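Local atomic coordinates of MobB protein homolog (Geobacillus stearothermophilus, PDB entry 1XJC), a protein that is of unproven function but, as a MobB homolog with a P-loop NTPase-type fold, probably binds nucleotide and assists molybdenum cofactor biosynthesis. Residues Ala63-Val68 / Leu76-Pro81. Sequence-based numbering, arbitrary orientation.
Sequences AVATAV and LHLRRP
The carbonyl oxygen of His77 is gripped from several directions: Thr66 N donates to His77 O at 3.0 Å within the carbonyl plane, Ala65 CA adds a CA-H...O contact to the same oxygen at 3.3 Å, and a water donates a weak hydrogen bond to it. That water also donates to Ala63 O, so it links the loop residue Ala63 to the strand 73-78. The return bond, from His77 N to Thr66 O at 2.9 Å, comes in tilted 20° from the carbonyl plane, and Leu76 CA adds a CA-H...O contact to the same oxygen. Thr66 and His77 thus form the hydrogen-bonded pair. On their face of the ribbon, Thr66 OG1 lies 3.2 Å from His77 CB; chi1 of 63° places the hydroxyl there, between the backbone N and the carbonyl carbon. The two side chains pass each other at a slant, with the imidazole beyond CB and further from OG1.

On the other face the non-hydrogen-bonded pairs Ala65-Leu78 and Ala67-Leu76 each set a leucine CD2 against an alanine methyl. The second of these is tight, with Ala67 CB and Leu76 CD2 3.4 Å apart.

Past the strand end, Arg79 N still reaches Val64 O at 2.9 Å, nearly in line with the C=O bond. The Arg79 side chain starts with CG anti to the backbone N (chi1 -167°) and bends at chi3, bringing one guanidinium face over Val64 CG2 and NH1 to the Gly62 carbonyl, with which it hydrogen-bonds. Leu78 O is taken by the indole NE1 of Trp83. Solvent-facing and far from the centre of the chain, the arrangement is the open end of a two-stranded antiparallel beta hairpin, strands 65-70 and 73-78, separate from the six-stranded parallel sheet of the P-loop NTPase-type core.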
ATOM      1  N   ALA A  63     -26.532  -4.539  13.851  1.00 27.81           N
ATOM      2  CA  ALA A  63     -26.929  -4.540  12.447  1.00 27.25           C
ATOM      3  C   ALA A  63     -25.778  -5.138  11.639  1.00 26.80           C
ATOM      4  O   ALA A  63     -24.617  -5.001  12.019  1.00 28.49           O
ATOM      5  CB  ALA A  63     -27.202  -3.119  11.973  1.00 26.02           C
ATOM      6  N   VAL A  64     -26.094  -5.808  10.539  1.00 26.07           N
ATOM      7  CA  VAL A  64     -25.064  -6.392   9.686  1.00 26.00           C
ATOM      8  C   VAL A  64     -24.431  -5.297   8.819  1.00 25.95           C
ATOM      9  O   VAL A  64     -23.225  -5.335   8.538  1.00 25.25           O
ATOM     10  CB  VAL A  64     -25.651  -7.479   8.745  1.00 26.24           C
ATOM     11  CG1 VAL A  64     -24.616  -7.891   7.717  1.00 27.00           C
ATOM     12  CG2 VAL A  64     -26.091  -8.701   9.557  1.00 27.30           C
ATOM     13  N   ALA A  65     -25.240  -4.315   8.417  1.00 25.59           N
ATOM     14  CA  ALA A  65     -24.760  -3.220   7.570  1.00 23.97           C
ATOM     15  C   ALA A  65     -25.405  -1.871   7.862  1.00 24.50           C
ATOM     16  O   ALA A  65     -26.626  -1.780   8.082  1.00 25.30           O
ATOM     17  CB  ALA A  65     -24.993  -3.573   6.096  1.00 21.22           C
ATOM     18  N   THR A  66     -24.586  -0.822   7.877  1.00 23.17           N
ATOM     19  CA  THR A  66     -25.102   0.524   8.064  1.00 23.13           C
ATOM     20  C   THR A  66     -24.460   1.399   6.989  1.00 23.60           C
ATOM     21  O   THR A  66     -23.320   1.158   6.561  1.00 23.57           O
ATOM     22  CB  THR A  66     -24.764   1.091   9.461  1.00 23.11           C
ATOM     23  OG1 THR A  66     -23.339   1.210   9.602  1.00 26.27           O
ATOM     24  CG2 THR A  66     -25.303   0.156  10.552  1.00 21.67           C
ATOM     25  N   ALA A  67     -25.196   2.403   6.537  1.00 23.57           N
ATOM     26  CA  ALA A  67     -24.696   3.304   5.518  1.00 23.97           C
ATOM     27  C   ALA A  67     -25.280   4.683   5.750  1.00 25.36           C
ATOM     28  O   ALA A  67     -26.486   4.837   6.015  1.00 25.46           O
ATOM     29  CB  ALA A  67     -25.086   2.805   4.124  1.00 23.24           C
ATOM     30  N   VAL A  68     -24.416   5.683   5.674  1.00 26.71           N
ATOM     31  CA  VAL A  68     -24.832   7.069   5.823  1.00 28.22           C
ATOM     32  C   VAL A  68     -24.338   7.729   4.552  1.00 30.19           C
ATOM     33  O   VAL A  68     -23.153   7.607   4.216  1.00 30.81           O
ATOM     34  CB  VAL A  68     -24.160   7.745   7.029  1.00 27.94           C
ATOM     35  CG1 VAL A  68     -24.602   9.210   7.093  1.00 27.64           C
ATOM     36  CG2 VAL A  68     -24.515   7.009   8.312  1.00 26.58           C
ATOM     37  N   LEU A  76     -19.929   3.418   4.750  1.00 27.15           N
ATOM     38  CA  LEU A  76     -20.438   2.078   5.006  1.00 28.24           C
ATOM     39  C   LEU A  76     -19.698   1.333   6.112  1.00 29.43           C
ATOM     40  O   LEU A  76     -18.466   1.448   6.251  1.00 29.97           O
ATOM     41  CB  LEU A  76     -20.335   1.230   3.731  1.00 28.66           C
ATOM     42  CG  LEU A  76     -21.157   1.560   2.476  1.00 29.44           C
ATOM     43  CD1 LEU A  76     -20.547   0.869   1.251  1.00 30.52           C
ATOM     44  CD2 LEU A  76     -22.586   1.101   2.669  1.00 27.95           C
ATOM     45  N   HIS A  77     -20.458   0.560   6.887  1.00 29.52           N
ATOM     46  CA  HIS A  77     -19.915  -0.287   7.949  1.00 30.36           C
ATOM     47  C   HIS A  77     -20.567  -1.645   7.676  1.00 29.84           C
ATOM     48  O   HIS A  77     -21.785  -1.803   7.828  1.00 30.71           O
ATOM     49  CB  HIS A  77     -20.301   0.259   9.328  1.00 32.45           C
ATOM     50  CG  HIS A  77     -19.482   1.440   9.752  1.00 36.58           C
ATOM     51  ND1 HIS A  77     -18.223   1.314  10.299  1.00 39.41           N
ATOM     52  CD2 HIS A  77     -19.713   2.770   9.649  1.00 38.40           C
ATOM     53  CE1 HIS A  77     -17.713   2.516  10.512  1.00 39.69           C
ATOM     54  NE2 HIS A  77     -18.597   3.417  10.124  1.00 38.06           N
ATOM     55  N   LEU A  78     -19.764  -2.613   7.245  1.00 28.23           N
ATOM     56  CA  LEU A  78     -20.277  -3.923   6.891  1.00 29.28           C
ATOM     57  C   LEU A  78     -19.619  -5.014   7.731  1.00 30.71           C
ATOM     58  O   LEU A  78     -18.394  -5.047   7.860  1.00 31.64           O
ATOM     59  CB  LEU A  78     -20.021  -4.189   5.401  1.00 27.95           C
ATOM     60  CG  LEU A  78     -20.431  -3.091   4.400  1.00 27.38           C
ATOM     61  CD1 LEU A  78     -19.984  -3.478   3.005  1.00 25.51           C
ATOM     62  CD2 LEU A  78     -21.939  -2.877   4.421  1.00 27.44           C
ATOM     63  N   ARG A  79     -20.430  -5.906   8.290  1.00 32.34           N
ATOM     64  CA  ARG A  79     -19.911  -6.975   9.129  1.00 34.00           C
ATOM     65  C   ARG A  79     -19.954  -8.324   8.423  1.00 34.10           C
ATOM     66  O   ARG A  79     -20.892  -8.636   7.691  1.00 32.63           O
ATOM     67  CB  ARG A  79     -20.693  -7.048  10.450  1.00 35.98           C
ATOM     68  CG  ARG A  79     -20.014  -7.929  11.510  1.00 42.54           C
ATOM     69  CD  ARG A  79     -20.787  -7.966  12.835  1.00 45.41           C
ATOM     70  NE  ARG A  79     -21.829  -8.996  12.828  1.00 48.36           N
ATOM     71  CZ  ARG A  79     -23.093  -8.789  13.187  1.00 48.06           C
ATOM     72  NH1 ARG A  79     -23.487  -7.581  13.586  1.00 46.65           N
ATOM     73  NH2 ARG A  79     -23.961  -9.791  13.146  1.00 47.15           N
ATOM     74  N   ARG A  80     -18.917  -9.121   8.655  1.00 35.17           N
ATOM     75  CA  ARG A  80     -18.786 -10.448   8.063  1.00 35.13           C
ATOM     76  C   ARG A  80     -17.879 -11.222   9.016  1.00 34.26           C
ATOM     77  O   ARG A  80     -17.077 -10.619   9.732  1.00 33.69           O
ATOM     78  CB  ARG A  80     -18.099 -10.346   6.705  1.00 36.41           C
ATOM     79  CG  ARG A  80     -18.818 -11.013   5.561  1.00 41.15           C
ATOM     80  CD  ARG A  80     -17.854 -11.206   4.395  1.00 45.17           C
ATOM     81  NE  ARG A  80     -18.531 -11.621   3.169  1.00 49.94           N
ATOM     82  CZ  ARG A  80     -19.426 -10.872   2.529  1.00 51.27           C
ATOM     83  NH1 ARG A  80     -19.741  -9.679   3.006  1.00 53.29           N
ATOM     84  NH2 ARG A  80     -19.999 -11.308   1.415  1.00 51.08           N
ATOM     85  N   PRO A  81     -17.998 -12.560   9.054  1.00 33.96           N
ATOM     86  CA  PRO A  81     -17.109 -13.281   9.971  1.00 34.34           C
ATOM     87  C   PRO A  81     -15.655 -12.880   9.662  1.00 34.11           C
ATOM     88  O   PRO A  81     -14.880 -12.557  10.570  1.00 33.90           O
ATOM     89  CB  PRO A  81     -17.403 -14.755   9.660  1.00 34.50           C
ATOM     90  CG  PRO A  81     -18.856 -14.721   9.238  1.00 35.21           C
ATOM     91  CD  PRO A  81     -18.928 -13.475   8.369  1.00 34.39           C
TER
HETATM   92  O   HOH W   1     -22.376  -2.898  10.961  1.00 32.35           O